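Local coordinates for uncharacterized protein (Enterococcus faecalis, PDB 3NAT) that is of unknown function but belongs to the DUF3013 family and folds as an alpha-beta half sandwich, at residues A[23-28]-A[40-45]; A[66-71]-A[132-137]; A[98-103]-A[149-154]; A[105-110]-A[141-146]. All coordinates share one frame; numbering follows the deposited sequence.

From the N terminus, interaction 1 comes first and closes a short loop, pairing residues 23-28 with 40-45 across a beta hairpin. It is complete before interaction 2 opens at 66-71, on the strand next to 36-46 in the same sheet. Interaction 2 closes only at 132-137, in the loop between the two C-terminal helices. Inside that span open interaction 3 at 98-103 and interaction 4 at 105-110; both close beyond it, at 149-154 and 141-146, so both cross interaction 2. Interaction 4 nests within interaction 3. Interactions 1 and 2 meet in the sheet, 2 brings the interhelical loop to it, and 3 and 4 join helices 101-125 and 140-151 at centres about 10 Å apart.

Interaction 1: A[23-28]-A[40-45]; sequences DYEVGL and IVRLYA
Ile40 N donates to Gly27 O at 2.7 Å, and the return bond from Gly27 N to Ile40 O, 2.8 Å, closes an antiparallel hydrogen-bonded pair. One pair along, Val26 and Val41 form a non-hydrogen-bonded pair, their side chains side by side and pointing the same way, CG2 of Val26 3.8 Å from CG2 of Val41. Arg42 N reaches Glu25 O at 3.1 Å. The short strand axes, 25-28 and 40-45, run at 162° to each other, as expected for the beta hairpin of strands 25-31 and 36-46, whose first strand is outermost in the mixed sheet of this chain. On the face bearing Ile40, Glu25 sends CG anti to the backbone N (chi1 176°) and bends at chi2, laying its CG 3.6 Å from Arg42 CD. Its OE1 stands 3.7 Å from Arg42 NH2, a long salt bridge resting on charge alone, since the oxygen lies well out of the guanidinium plane. Tyr44 OH adds a weak bond to that oxygen, which lies near the plane of the Tyr44 ring, at its edge. Arg42 NE pairs instead with Glu69 of the neighbouring strand. Just before the strand, Tyr24 CD1 touches Leu43 CD2 at 4.1 Å, while the Tyr24 hydroxyl bonds to Asp116 of helix 101-125.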
loop_
_atom_site.group_PDB
_atom_site.type_symbol
_atom_site.label_atom_id
_atom_site.label_comp_id
_atom_site.label_asym_id
_atom_site.label_seq_id
_atom_site.Cartn_x
_atom_site.Cartn_y
_atom_site.Cartn_z
ATOM N N ASP A 23 -28.471 6.222 0.974
ATOM C CA ASP A 23 -28.880 7.027 -0.169
ATOM C C ASP A 23 -27.918 6.897 -1.333
ATOM O O ASP A 23 -28.194 7.375 -2.429
ATOM C CB ASP A 23 -28.978 8.498 0.231
ATOM C CG ASP A 23 -29.965 8.729 1.353
ATOM O OD1 ASP A 23 -30.871 7.883 1.541
ATOM O OD2 ASP A 23 -29.832 9.759 2.046
ATOM N N TYR A 24 -26.780 6.258 -1.091
ATOM C CA TYR A 24 -25.769 6.104 -2.129
ATOM C C TYR A 24 -25.601 4.652 -2.552
ATOM O O TYR A 24 -25.950 3.726 -1.814
ATOM C CB TYR A 24 -24.428 6.687 -1.677
ATOM C CG TYR A 24 -24.396 8.202 -1.604
ATOM C CD1 TYR A 24 -24.234 8.969 -2.758
ATOM C CD2 TYR A 24 -24.517 8.867 -0.382
ATOM C CE1 TYR A 24 -24.200 10.352 -2.703
ATOM C CE2 TYR A 24 -24.483 10.254 -0.313
ATOM C CZ TYR A 24 -24.323 10.989 -1.480
ATOM O OH TYR A 24 -24.290 12.365 -1.429
ATOM N N GLU A 25 -25.066 4.471 -3.754
ATOM C CA GLU A 25 -24.850 3.152 -4.323
ATOM C C GLU A 25 -23.489 2.640 -3.869
ATOM O O GLU A 25 -22.463 2.932 -4.487
ATOM C CB GLU A 25 -24.915 3.230 -5.852
ATOM C CG GLU A 25 -24.618 1.925 -6.585
ATOM C CD GLU A 25 -25.816 0.998 -6.654
ATOM O OE1 GLU A 25 -26.363 0.820 -7.765
ATOM O OE2 GLU A 25 -26.208 0.450 -5.601
ATOM N N VAL A 26 -23.476 1.884 -2.778
ATOM C CA VAL A 26 -22.209 1.432 -2.220
ATOM C C VAL A 26 -22.149 -0.063 -2.037
ATOM O O VAL A 26 -23.053 -0.661 -1.457
ATOM C CB VAL A 26 -21.912 2.069 -0.868
ATOM C CG1 VAL A 26 -20.754 1.357 -0.220
ATOM C CG2 VAL A 26 -21.587 3.527 -1.033
ATOM N N GLY A 27 -21.059 -0.649 -2.517
ATOM C CA GLY A 27 -20.844 -2.076 -2.429
ATOM C C GLY A 27 -19.530 -2.435 -1.770
ATOM O O GLY A 27 -18.650 -1.599 -1.634
ATOM N N LEU A 28 -19.410 -3.688 -1.351
ATOM C CA LEU A 28 -18.192 -4.200 -0.742
ATOM C C LEU A 28 -17.703 -5.442 -1.470
ATOM O O LEU A 28 -18.490 -6.315 -1.830
ATOM C CB LEU A 28 -18.447 -4.584 0.709
ATOM C CG LEU A 28 -18.609 -3.524 1.786
ATOM C CD1 LEU A 28 -18.937 -4.205 3.105
ATOM C CD2 LEU A 28 -17.340 -2.727 1.920
ATOM N N ILE A 40 -16.876 -0.294 -3.165
ATOM C CA ILE A 40 -17.235 0.214 -4.479
ATOM C C ILE A 40 -18.307 1.272 -4.371
ATOM O O ILE A 40 -19.165 1.229 -3.497
ATOM C CB ILE A 40 -17.774 -0.868 -5.404
ATOM C CG1 ILE A 40 -17.180 -2.237 -5.057
ATOM C CG2 ILE A 40 -17.560 -0.458 -6.863
ATOM C CD1 ILE A 40 -15.703 -2.307 -5.158
ATOM N N VAL A 41 -18.277 2.195 -5.311
ATOM C CA VAL A 41 -19.043 3.410 -5.200
ATOM C C VAL A 41 -19.480 3.846 -6.597
ATOM O O VAL A 41 -18.666 3.869 -7.523
ATOM C CB VAL A 41 -18.160 4.472 -4.528
ATOM C CG1 VAL A 41 -18.274 5.802 -5.221
ATOM C CG2 VAL A 41 -18.495 4.581 -3.057
ATOM N N ARG A 42 -20.763 4.160 -6.760
ATOM C CA ARG A 42 -21.266 4.600 -8.059
ATOM C C ARG A 42 -22.132 5.838 -7.959
ATOM O O ARG A 42 -23.103 5.859 -7.214
ATOM C CB ARG A 42 -22.080 3.498 -8.737
ATOM C CG ARG A 42 -21.274 2.327 -9.233
ATOM C CD ARG A 42 -21.822 1.044 -8.661
ATOM N NE ARG A 42 -21.802 -0.036 -9.638
ATOM C CZ ARG A 42 -22.575 -1.114 -9.558
ATOM N NH1 ARG A 42 -22.502 -2.058 -10.488
ATOM N NH2 ARG A 42 -23.428 -1.244 -8.548
ATOM N N LEU A 43 -21.785 6.863 -8.726
ATOM C CA LEU A 43 -22.660 8.016 -8.906
ATOM C C LEU A 43 -23.347 7.969 -10.270
ATOM O O LEU A 43 -22.762 7.533 -11.259
ATOM C CB LEU A 43 -21.877 9.321 -8.765
ATOM C CG LEU A 43 -21.187 9.548 -7.419
ATOM C CD1 LEU A 43 -20.534 10.924 -7.349
ATOM C CD2 LEU A 43 -22.178 9.373 -6.283
ATOM N N TYR A 44 -24.596 8.414 -10.316
ATOM C CA TYR A 44 -25.315 8.529 -11.577
ATOM C C TYR A 44 -25.753 9.970 -11.810
ATOM O O TYR A 44 -25.924 10.738 -10.867
ATOM C CB TYR A 44 -26.525 7.598 -11.597
ATOM C CG TYR A 44 -26.177 6.140 -11.395
ATOM C CD1 TYR A 44 -25.690 5.367 -12.439
ATOM C CD2 TYR A 44 -26.344 5.536 -10.161
ATOM C CE1 TYR A 44 -25.374 4.027 -12.253
ATOM C CE2 TYR A 44 -26.036 4.201 -9.966
ATOM C CZ TYR A 44 -25.550 3.450 -11.013
ATOM O OH TYR A 44 -25.241 2.122 -10.813
ATOM N N ALA A 45 -25.917 10.331 -13.074
ATOM C CA ALA A 45 -26.398 11.657 -13.440
ATOM C C ALA A 45 -26.991 11.626 -14.840
ATOM O O ALA A 45 -26.577 10.832 -15.687
ATOM C CB ALA A 45 -25.281 12.683 -13.350
#

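Interaction 2: A[66-71]-A[132-137]; sequences IEFEDG and EVFELH
The loop between helix 101-125 and helix 140-151 runs past strand 65-75 of the mixed sheet, and a T-shaped phenylalanine pair marks where Phe134 meets Phe68. The evidence for this geometry is direct: the ring planes stand at 87° and the centroids are 5.1 Å apart. Phe134 contributes the edge, its CE2 lying over one face of Phe68 and nearest to CD1 at 3.7 Å, displaced toward the rim of that ring. Both phenylalanines carry CG anti to the backbone N (chi1 180° for Phe68, 169° for Phe134), which extends each ring from its own backbone toward the other segment. Near the CE2 corner of the same ring, Leu136 CD2 lies 4.0 Å from Phe68 CE2, the two side chains sliding past each other in opposite directions, and the same methyl lies 4.2 Å from Asp70 CB. Polar linkage here is through a water: it donates to Asp70 OD2 at 2.8 Å and accepts from Leu136 N, also at 2.8 Å, so it gives the loop amide a partner. The other carboxylate oxygen, Asp70 OD1, takes the N-H of Gly71 at 2.7 Å, meeting it on the anti side, and this helps to fix the rotation of the carboxylate. Strand 36-46 is hydrogen-bonded to strand 65-75, Leu43 with Phe68 and Val41 with Asp70, while Phe134 also packs on Asp121, Leu122 and Phe125 of helix 101-125, so the Phe134 side chain touches both the sheet and the helix.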
loop_
_atom_site.group_PDB
_atom_site.type_symbol
_atom_site.label_atom_id
_atom_site.label_comp_id
_atom_site.label_asym_id
_atom_site.label_seq_id
_atom_site.Cartn_x
_atom_site.Cartn_y
_atom_site.Cartn_z
ATOM N N ILE A 66 -25.425 9.010 -17.332
ATOM C CA ILE A 66 -24.046 8.612 -17.083
ATOM C C ILE A 66 -23.854 7.953 -15.722
ATOM O O ILE A 66 -24.606 8.192 -14.781
ATOM C CB ILE A 66 -23.080 9.802 -17.187
ATOM C CG1 ILE A 66 -23.310 10.770 -16.039
ATOM C CG2 ILE A 66 -23.248 10.533 -18.509
ATOM C CD1 ILE A 66 -22.500 12.031 -16.174
ATOM N N GLU A 67 -22.835 7.113 -15.639
ATOM C CA GLU A 67 -22.512 6.408 -14.414
ATOM C C GLU A 67 -21.027 6.567 -14.131
ATOM O O GLU A 67 -20.194 6.441 -15.025
ATOM C CB GLU A 67 -22.856 4.928 -14.549
ATOM C CG GLU A 67 -21.936 4.012 -13.755
ATOM C CD GLU A 67 -22.533 2.633 -13.553
ATOM O OE1 GLU A 67 -23.503 2.304 -14.270
ATOM O OE2 GLU A 67 -22.041 1.884 -12.677
ATOM N N PHE A 68 -20.693 6.863 -12.886
ATOM C CA PHE A 68 -19.299 6.968 -12.510
ATOM C C PHE A 68 -19.014 6.016 -11.366
ATOM O O PHE A 68 -19.679 6.058 -10.339
ATOM C CB PHE A 68 -18.956 8.393 -12.108
ATOM C CG PHE A 68 -17.527 8.570 -11.708
ATOM C CD1 PHE A 68 -16.614 9.091 -12.595
ATOM C CD2 PHE A 68 -17.096 8.195 -10.450
ATOM C CE1 PHE A 68 -15.301 9.252 -12.239
ATOM C CE2 PHE A 68 -15.785 8.353 -10.085
ATOM C CZ PHE A 68 -14.882 8.888 -10.981
ATOM N N GLU A 69 -18.027 5.151 -11.545
ATOM C CA GLU A 69 -17.710 4.183 -10.513
ATOM C C GLU A 69 -16.286 4.360 -10.015
ATOM O O GLU A 69 -15.397 4.733 -10.773
ATOM C CB GLU A 69 -17.917 2.767 -11.026
ATOM C CG GLU A 69 -17.561 1.707 -10.010
ATOM C CD GLU A 69 -17.844 0.309 -10.503
ATOM O OE1 GLU A 69 -16.931 -0.300 -11.104
ATOM O OE2 GLU A 69 -18.979 -0.179 -10.292
ATOM N N ASP A 70 -16.082 4.105 -8.730
ATOM C CA ASP A 70 -14.748 4.139 -8.142
ATOM C C ASP A 70 -14.659 3.165 -6.969
ATOM O O ASP A 70 -15.650 2.539 -6.595
ATOM C CB ASP A 70 -14.380 5.557 -7.702
ATOM C CG ASP A 70 -12.893 5.837 -7.820
ATOM O OD1 ASP A 70 -12.090 4.882 -7.737
ATOM O OD2 ASP A 70 -12.528 7.019 -8.002
ATOM N N GLY A 71 -13.467 3.037 -6.399
ATOM C CA GLY A 71 -13.246 2.110 -5.306
ATOM C C GLY A 71 -12.205 2.576 -4.304
ATOM O O GLY A 71 -11.217 3.240 -4.663
ATOM N N GLU A 132 -13.418 20.879 -17.399
ATOM C CA GLU A 132 -12.686 19.956 -18.254
ATOM C C GLU A 132 -12.854 18.512 -17.802
ATOM O O GLU A 132 -13.190 17.643 -18.599
ATOM C CB GLU A 132 -11.205 20.316 -18.260
ATOM C CG GLU A 132 -10.934 21.793 -18.434
ATOM C CD GLU A 132 -9.536 22.061 -18.952
ATOM O OE1 GLU A 132 -9.300 23.174 -19.463
ATOM O OE2 GLU A 132 -8.676 21.155 -18.861
ATOM N N VAL A 133 -12.619 18.257 -16.520
ATOM C CA VAL A 133 -12.643 16.890 -16.019
ATOM C C VAL A 133 -13.487 16.722 -14.768
ATOM O O VAL A 133 -13.720 17.682 -14.036
ATOM C CB VAL A 133 -11.215 16.369 -15.768
ATOM C CG1 VAL A 133 -10.299 17.515 -15.359
ATOM C CG2 VAL A 133 -11.221 15.255 -14.730
ATOM N N PHE A 134 -13.978 15.503 -14.557
ATOM C CA PHE A 134 -14.631 15.144 -13.306
ATOM C C PHE A 134 -14.025 13.903 -12.654
ATOM O O PHE A 134 -13.862 12.858 -13.289
ATOM C CB PHE A 134 -16.128 14.902 -13.473
ATOM C CG PHE A 134 -16.757 14.288 -12.254
ATOM C CD1 PHE A 134 -17.332 15.088 -11.278
ATOM C CD2 PHE A 134 -16.715 12.917 -12.053
ATOM C CE1 PHE A 134 -17.879 14.532 -10.145
ATOM C CE2 PHE A 134 -17.265 12.348 -10.923
ATOM C CZ PHE A 134 -17.849 13.158 -9.968
ATOM N N GLU A 135 -13.717 14.028 -11.370
ATOM C CA GLU A 135 -13.287 12.899 -10.575
ATOM C C GLU A 135 -13.668 13.125 -9.121
ATOM O O GLU A 135 -14.288 14.131 -8.771
ATOM C CB GLU A 135 -11.781 12.669 -10.706
ATOM C CG GLU A 135 -10.908 13.859 -10.341
ATOM C CD GLU A 135 -9.431 13.611 -10.638
ATOM O OE1 GLU A 135 -8.670 14.597 -10.727
ATOM O OE2 GLU A 135 -9.029 12.433 -10.791
ATOM N N LEU A 136 -13.300 12.166 -8.282
ATOM C CA LEU A 136 -13.555 12.240 -6.857
ATOM C C LEU A 136 -12.286 12.684 -6.150
ATOM O O LEU A 136 -11.178 12.326 -6.554
ATOM C CB LEU A 136 -13.976 10.871 -6.352
ATOM C CG LEU A 136 -15.444 10.677 -5.995
ATOM C CD1 LEU A 136 -16.335 11.577 -6.816
ATOM C CD2 LEU A 136 -15.831 9.212 -6.153
ATOM N N HIS A 137 -12.439 13.471 -5.095
ATOM C CA HIS A 137 -11.277 14.002 -4.403
ATOM C C HIS A 137 -11.185 13.514 -2.971
ATOM O O HIS A 137 -12.064 13.776 -2.155
ATOM C CB HIS A 137 -11.272 15.526 -4.465
ATOM C CG HIS A 137 -11.340 16.057 -5.862
ATOM N ND1 HIS A 137 -10.272 15.994 -6.733
ATOM C CD2 HIS A 137 -12.356 16.634 -6.547
ATOM C CE1 HIS A 137 -10.625 16.519 -7.892
ATOM N NE2 HIS A 137 -11.884 16.913 -7.805
HETATM O O HOH W 1 -12.143 9.694 -8.705
#

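Interaction 3: A[98-103]-A[149-154]; sequences GLRKAV and KVAETE
Lys101, in the first turn of helix 101-125, lays its aliphatic chain against the carboxylate of Glu154, just beyond helix 140-151. From CB the chain sets off with CG anti to the backbone N (chi1 -171°), and CG comes to 4.0 Å from Glu154 OE2. CD closes on the same oxygen to 3.8 Å. CE is nearest, 3.2 Å from OE2 and 3.4 Å from Glu154 OE1, the two side chains crossing at about a right angle. Bends at chi3 and chi4 then turn NZ aside, leaving it 4.2 Å from Glu154 OE2, beyond salt-bridge range; its hydrogen bond goes to Tyr12 OH. Next to this, Ala102 CB meets Val150 CG1 and Ala151 CB, each at 4.1 Å, so small side chains let the helix ends come close. Arg100 passes with Ala151 CB at the edge of its guanidinium, near the plane. Glu154 OE2 also lies close to a carboxylate oxygen of Asp105. Two like charges there would be unfavourable alone, and the nearby lysine ammonium probably eases them, so the charged groups probably contribute through proximity, without a direct salt bridge, beside the apolar packing of Ala102.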
loop_
_atom_site.group_PDB
_atom_site.type_symbol
_atom_site.label_atom_id
_atom_site.label_comp_id
_atom_site.label_asym_id
_atom_site.label_seq_id
_atom_site.Cartn_x
_atom_site.Cartn_y
_atom_site.Cartn_z
ATOM N N GLY A 98 -6.506 -5.173 12.803
ATOM C CA GLY A 98 -7.513 -4.417 12.085
ATOM C C GLY A 98 -7.254 -2.924 12.090
ATOM O O GLY A 98 -6.138 -2.476 11.850
ATOM N N LEU A 99 -8.300 -2.152 12.352
ATOM C CA LEU A 99 -8.183 -0.706 12.413
ATOM C C LEU A 99 -8.887 -0.227 13.653
ATOM O O LEU A 99 -9.864 -0.831 14.082
ATOM C CB LEU A 99 -8.840 -0.044 11.196
ATOM C CG LEU A 99 -8.167 -0.098 9.823
ATOM C CD1 LEU A 99 -9.124 0.367 8.746
ATOM C CD2 LEU A 99 -6.906 0.737 9.792
ATOM N N ARG A 100 -8.401 0.863 14.227
ATOM C CA ARG A 100 -9.136 1.520 15.286
ATOM C C ARG A 100 -10.520 1.854 14.750
ATOM O O ARG A 100 -10.692 2.171 13.569
ATOM C CB ARG A 100 -8.418 2.789 15.736
ATOM C CG ARG A 100 -7.258 2.539 16.680
ATOM C CD ARG A 100 -6.339 3.744 16.756
ATOM N NE ARG A 100 -7.069 4.969 17.083
ATOM C CZ ARG A 100 -7.088 6.069 16.328
ATOM N NH1 ARG A 100 -6.413 6.117 15.185
ATOM N NH2 ARG A 100 -7.783 7.131 16.723
ATOM N N LYS A 101 -11.512 1.766 15.619
ATOM C CA LYS A 101 -12.875 2.063 15.240
ATOM C C LYS A 101 -12.958 3.479 14.678
ATOM O O LYS A 101 -13.639 3.720 13.685
ATOM C CB LYS A 101 -13.771 1.925 16.464
ATOM C CG LYS A 101 -15.255 2.002 16.188
ATOM C CD LYS A 101 -16.018 1.847 17.484
ATOM C CE LYS A 101 -17.203 2.782 17.532
ATOM N NZ LYS A 101 -18.258 2.382 16.566
ATOM N N ALA A 102 -12.243 4.404 15.314
ATOM C CA ALA A 102 -12.288 5.822 14.952
ATOM C C ALA A 102 -11.935 6.049 13.499
ATOM O O ALA A 102 -12.451 6.956 12.853
ATOM C CB ALA A 102 -11.365 6.627 15.841
ATOM N N VAL A 103 -11.032 5.223 12.996
ATOM C CA VAL A 103 -10.626 5.286 11.606
ATOM C C VAL A 103 -11.719 4.754 10.698
ATOM O O VAL A 103 -12.033 5.354 9.673
ATOM C CB VAL A 103 -9.395 4.431 11.374
ATOM C CG1 VAL A 103 -9.065 4.367 9.890
ATOM C CG2 VAL A 103 -8.242 4.972 12.185
ATOM N N LYS A 149 -11.943 13.973 14.801
ATOM C CA LYS A 149 -13.203 14.486 15.305
ATOM C C LYS A 149 -14.009 13.385 15.997
ATOM O O LYS A 149 -14.727 13.644 16.966
ATOM C CB LYS A 149 -13.998 15.165 14.179
ATOM C CG LYS A 149 -13.592 16.628 13.952
ATOM C CD LYS A 149 -14.522 17.331 12.969
ATOM C CE LYS A 149 -14.246 16.900 11.541
ATOM N NZ LYS A 149 -15.188 17.522 10.573
ATOM N N VAL A 150 -13.869 12.162 15.496
ATOM C CA VAL A 150 -14.473 10.986 16.107
ATOM C C VAL A 150 -13.644 10.517 17.313
ATOM O O VAL A 150 -14.181 10.144 18.351
ATOM C CB VAL A 150 -14.578 9.825 15.087
ATOM C CG1 VAL A 150 -14.947 8.527 15.793
ATOM C CG2 VAL A 150 -15.575 10.155 13.966
ATOM N N ALA A 151 -12.326 10.547 17.171
ATOM C CA ALA A 151 -11.435 10.056 18.212
ATOM C C ALA A 151 -11.551 10.832 19.529
ATOM O O ALA A 151 -10.961 10.447 20.543
ATOM C CB ALA A 151 -9.993 10.061 17.710
ATOM N N GLU A 152 -12.313 11.920 19.516
ATOM C CA GLU A 152 -12.536 12.702 20.728
ATOM C C GLU A 152 -13.930 12.456 21.283
ATOM O O GLU A 152 -14.236 12.835 22.410
ATOM C CB GLU A 152 -12.329 14.189 20.455
ATOM C CG GLU A 152 -10.902 14.546 20.097
ATOM C CD GLU A 152 -10.725 16.030 19.849
ATOM O OE1 GLU A 152 -11.612 16.635 19.208
ATOM O OE2 GLU A 152 -9.699 16.586 20.293
ATOM N N THR A 153 -14.771 11.817 20.477
ATOM C CA THR A 153 -16.119 11.451 20.890
ATOM C C THR A 153 -16.117 10.214 21.779
ATOM O O THR A 153 -16.875 10.131 22.747
ATOM C CB THR A 153 -17.012 11.152 19.671
ATOM O OG1 THR A 153 -17.245 12.360 18.939
ATOM C CG2 THR A 153 -18.348 10.562 20.113
ATOM N N GLU A 154 -15.262 9.252 21.443
ATOM C CA GLU A 154 -15.296 7.947 22.084
ATOM C C GLU A 154 -13.914 7.411 22.455
ATOM O O GLU A 154 -12.890 8.012 22.120
ATOM C CB GLU A 154 -16.027 6.950 21.184
ATOM C CG GLU A 154 -15.521 6.922 19.756
ATOM C CD GLU A 154 -16.332 5.994 18.878
ATOM O OE1 GLU A 154 -17.456 5.629 19.289
ATOM O OE2 GLU A 154 -15.848 5.631 17.781
#

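Interaction 4: A[105-110]-A[141-146]; sequences DGFIHY and ADFEAM
The Tyr110 and Phe143 side chains cross at about a right angle, and they lead the aromatic contacts. The Tyr110 ring lies against the backbone of the other helix: Phe143 N stands over the centre of one face, and Tyr110 CD2 meets Phe143 CB at 3.7 Å. Carrying CG anti to the backbone N (chi1 -180°), Tyr110 reaches across far enough for its CE1 to touch Asp142 CB at 3.6 Å. Phe143 answers with the edge of its ring, which faces the backbone of helix 101-125, Gly106 C and Phe107 N both lying near the ring plane. Its CE1 is 3.7 Å from Gly106 C and 3.9 Å from Phe107 CB.

Van der Waals contacts of Met146, modelled as selenomethionine, come next. Its CG lies against Gly106 O. Met146 CG is also 3.9 Å from His109 CB; bends at chi2 and chi3 bring CE back to 4.2 Å from Tyr110 CD1. Gly106 has no side chain, and its CA comes within 4.8 Å of Met146 CA.

Polar bonding runs outside the two segments: the Tyr110 hydroxyl bonds to Glu139 N, just before 141-146.

The short helical segments cross at 123°, with axes 8.5 Å apart at closest approach. Trp138 meets the rings of both Tyr110 and Phe143 edge-to-face. Phe107 and Phe143 pack on Ile91 of strand 90-92, while Ile108 turns to helix 9-20, so helix 101-125 lies packed among helix 140-151, helix 9-20 and the sheet.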
loop_
_atom_site.group_PDB
_atom_site.type_symbol
_atom_site.label_atom_id
_atom_site.label_comp_id
_atom_site.label_asym_id
_atom_site.label_seq_id
_atom_site.Cartn_x
_atom_site.Cartn_y
_atom_site.Cartn_z
ATOM N N ASP A 105 -14.697 4.778 11.355
ATOM C CA ASP A 105 -15.778 5.746 11.458
ATOM C C ASP A 105 -15.489 7.022 10.693
ATOM O O ASP A 105 -16.357 7.531 9.993
ATOM C CB ASP A 105 -16.055 6.065 12.918
ATOM C CG ASP A 105 -16.829 4.966 13.608
ATOM O OD1 ASP A 105 -17.420 4.143 12.883
ATOM O OD2 ASP A 105 -16.853 4.931 14.861
ATOM N N GLY A 106 -14.274 7.539 10.830
ATOM C CA GLY A 106 -13.876 8.732 10.108
ATOM C C GLY A 106 -13.978 8.473 8.620
ATOM O O GLY A 106 -14.306 9.349 7.815
ATOM N N PHE A 107 -13.699 7.238 8.250
ATOM C CA PHE A 107 -13.790 6.839 6.866
ATOM C C PHE A 107 -15.225 6.988 6.378
ATOM O O PHE A 107 -15.492 7.665 5.389
ATOM C CB PHE A 107 -13.324 5.405 6.734
ATOM C CG PHE A 107 -13.565 4.818 5.391
ATOM C CD1 PHE A 107 -12.640 4.988 4.369
ATOM C CD2 PHE A 107 -14.709 4.075 5.144
ATOM C CE1 PHE A 107 -12.852 4.425 3.119
ATOM C CE2 PHE A 107 -14.935 3.510 3.892
ATOM C CZ PHE A 107 -14.003 3.684 2.879
ATOM N N ILE A 108 -16.151 6.361 7.089
ATOM C CA ILE A 108 -17.560 6.452 6.745
ATOM C C ILE A 108 -18.017 7.893 6.575
ATOM O O ILE A 108 -18.684 8.231 5.608
ATOM C CB ILE A 108 -18.431 5.786 7.810
ATOM C CG1 ILE A 108 -18.142 4.286 7.858
ATOM C CG2 ILE A 108 -19.900 6.029 7.518
ATOM C CD1 ILE A 108 -18.379 3.582 6.532
ATOM N N HIS A 109 -17.652 8.749 7.512
ATOM C CA HIS A 109 -18.174 10.108 7.507
ATOM C C HIS A 109 -17.486 11.007 6.516
ATOM O O HIS A 109 -18.096 11.940 5.997
ATOM C CB HIS A 109 -18.143 10.695 8.913
ATOM C CG HIS A 109 -19.055 9.977 9.857
ATOM N ND1 HIS A 109 -20.412 10.211 9.900
ATOM C CD2 HIS A 109 -18.812 8.985 10.746
ATOM C CE1 HIS A 109 -20.965 9.409 10.795
ATOM N NE2 HIS A 109 -20.017 8.656 11.321
ATOM N N TYR A 110 -16.219 10.726 6.239
ATOM C CA TYR A 110 -15.525 11.487 5.222
ATOM C C TYR A 110 -16.015 11.038 3.849
ATOM O O TYR A 110 -16.339 11.848 2.986
ATOM C CB TYR A 110 -14.023 11.311 5.337
ATOM C CG TYR A 110 -13.299 12.104 4.285
ATOM C CD1 TYR A 110 -13.666 13.419 4.025
ATOM C CD2 TYR A 110 -12.257 11.554 3.552
ATOM C CE1 TYR A 110 -13.026 14.161 3.077
ATOM C CE2 TYR A 110 -11.599 12.304 2.589
ATOM C CZ TYR A 110 -11.999 13.607 2.359
ATOM O OH TYR A 110 -11.386 14.385 1.411
ATOM N N ALA A 141 -5.774 15.056 4.553
ATOM C CA ALA A 141 -5.915 16.008 5.646
ATOM C C ALA A 141 -7.360 16.141 6.145
ATOM O O ALA A 141 -7.591 16.372 7.327
ATOM C CB ALA A 141 -5.374 17.346 5.245
ATOM N N ASP A 142 -8.327 16.012 5.245
ATOM C CA ASP A 142 -9.732 16.068 5.631
ATOM C C ASP A 142 -10.177 14.749 6.233
ATOM O O ASP A 142 -11.061 14.704 7.086
ATOM C CB ASP A 142 -10.604 16.396 4.428
ATOM C CG ASP A 142 -10.414 17.812 3.943
ATOM O OD1 ASP A 142 -9.993 18.671 4.752
ATOM O OD2 ASP A 142 -10.701 18.060 2.753
ATOM N N PHE A 143 -9.565 13.673 5.759
ATOM C CA PHE A 143 -9.797 12.351 6.293
ATOM C C PHE A 143 -9.288 12.313 7.726
ATOM O O PHE A 143 -10.042 12.008 8.652
ATOM C CB PHE A 143 -9.074 11.316 5.435
ATOM C CG PHE A 143 -9.277 9.903 5.890
ATOM C CD1 PHE A 143 -10.445 9.536 6.545
ATOM C CD2 PHE A 143 -8.323 8.936 5.640
ATOM C CE1 PHE A 143 -10.649 8.240 6.964
ATOM C CE2 PHE A 143 -8.512 7.631 6.054
ATOM C CZ PHE A 143 -9.682 7.284 6.723
ATOM N N GLU A 144 -8.013 12.646 7.906
ATOM C CA GLU A 144 -7.421 12.705 9.234
ATOM C C GLU A 144 -8.254 13.528 10.216
ATOM O O GLU A 144 -8.412 13.156 11.372
ATOM C CB GLU A 144 -6.032 13.318 9.175
ATOM C CG GLU A 144 -5.049 12.625 8.272
ATOM C CD GLU A 144 -3.750 13.411 8.186
ATOM O OE1 GLU A 144 -3.522 14.269 9.076
ATOM O OE2 GLU A 144 -2.969 13.181 7.236
ATOM N N ALA A 145 -8.761 14.664 9.757
ATOM C CA ALA A 145 -9.516 15.556 10.621
ATOM C C ALA A 145 -10.811 14.888 11.030
ATOM O O ALA A 145 -11.276 15.080 12.140
ATOM C CB ALA A 145 -9.800 16.876 9.926
HETATM N N MSE A 146 -11.397 14.111 10.128
HETATM C CA MSE A 146 -12.618 13.400 10.455
HETATM C C MSE A 146 -12.341 12.406 11.565
HETATM O O MSE A 146 -13.047 12.364 12.570
HETATM C CB MSE A 146 -13.174 12.666 9.247
HETATM C CG MSE A 146 -14.638 12.284 9.439
HETATM SE SE MSE A 146 -15.830 13.836 9.450
HETATM C CE MSE A 146 -15.456 14.520 7.667
#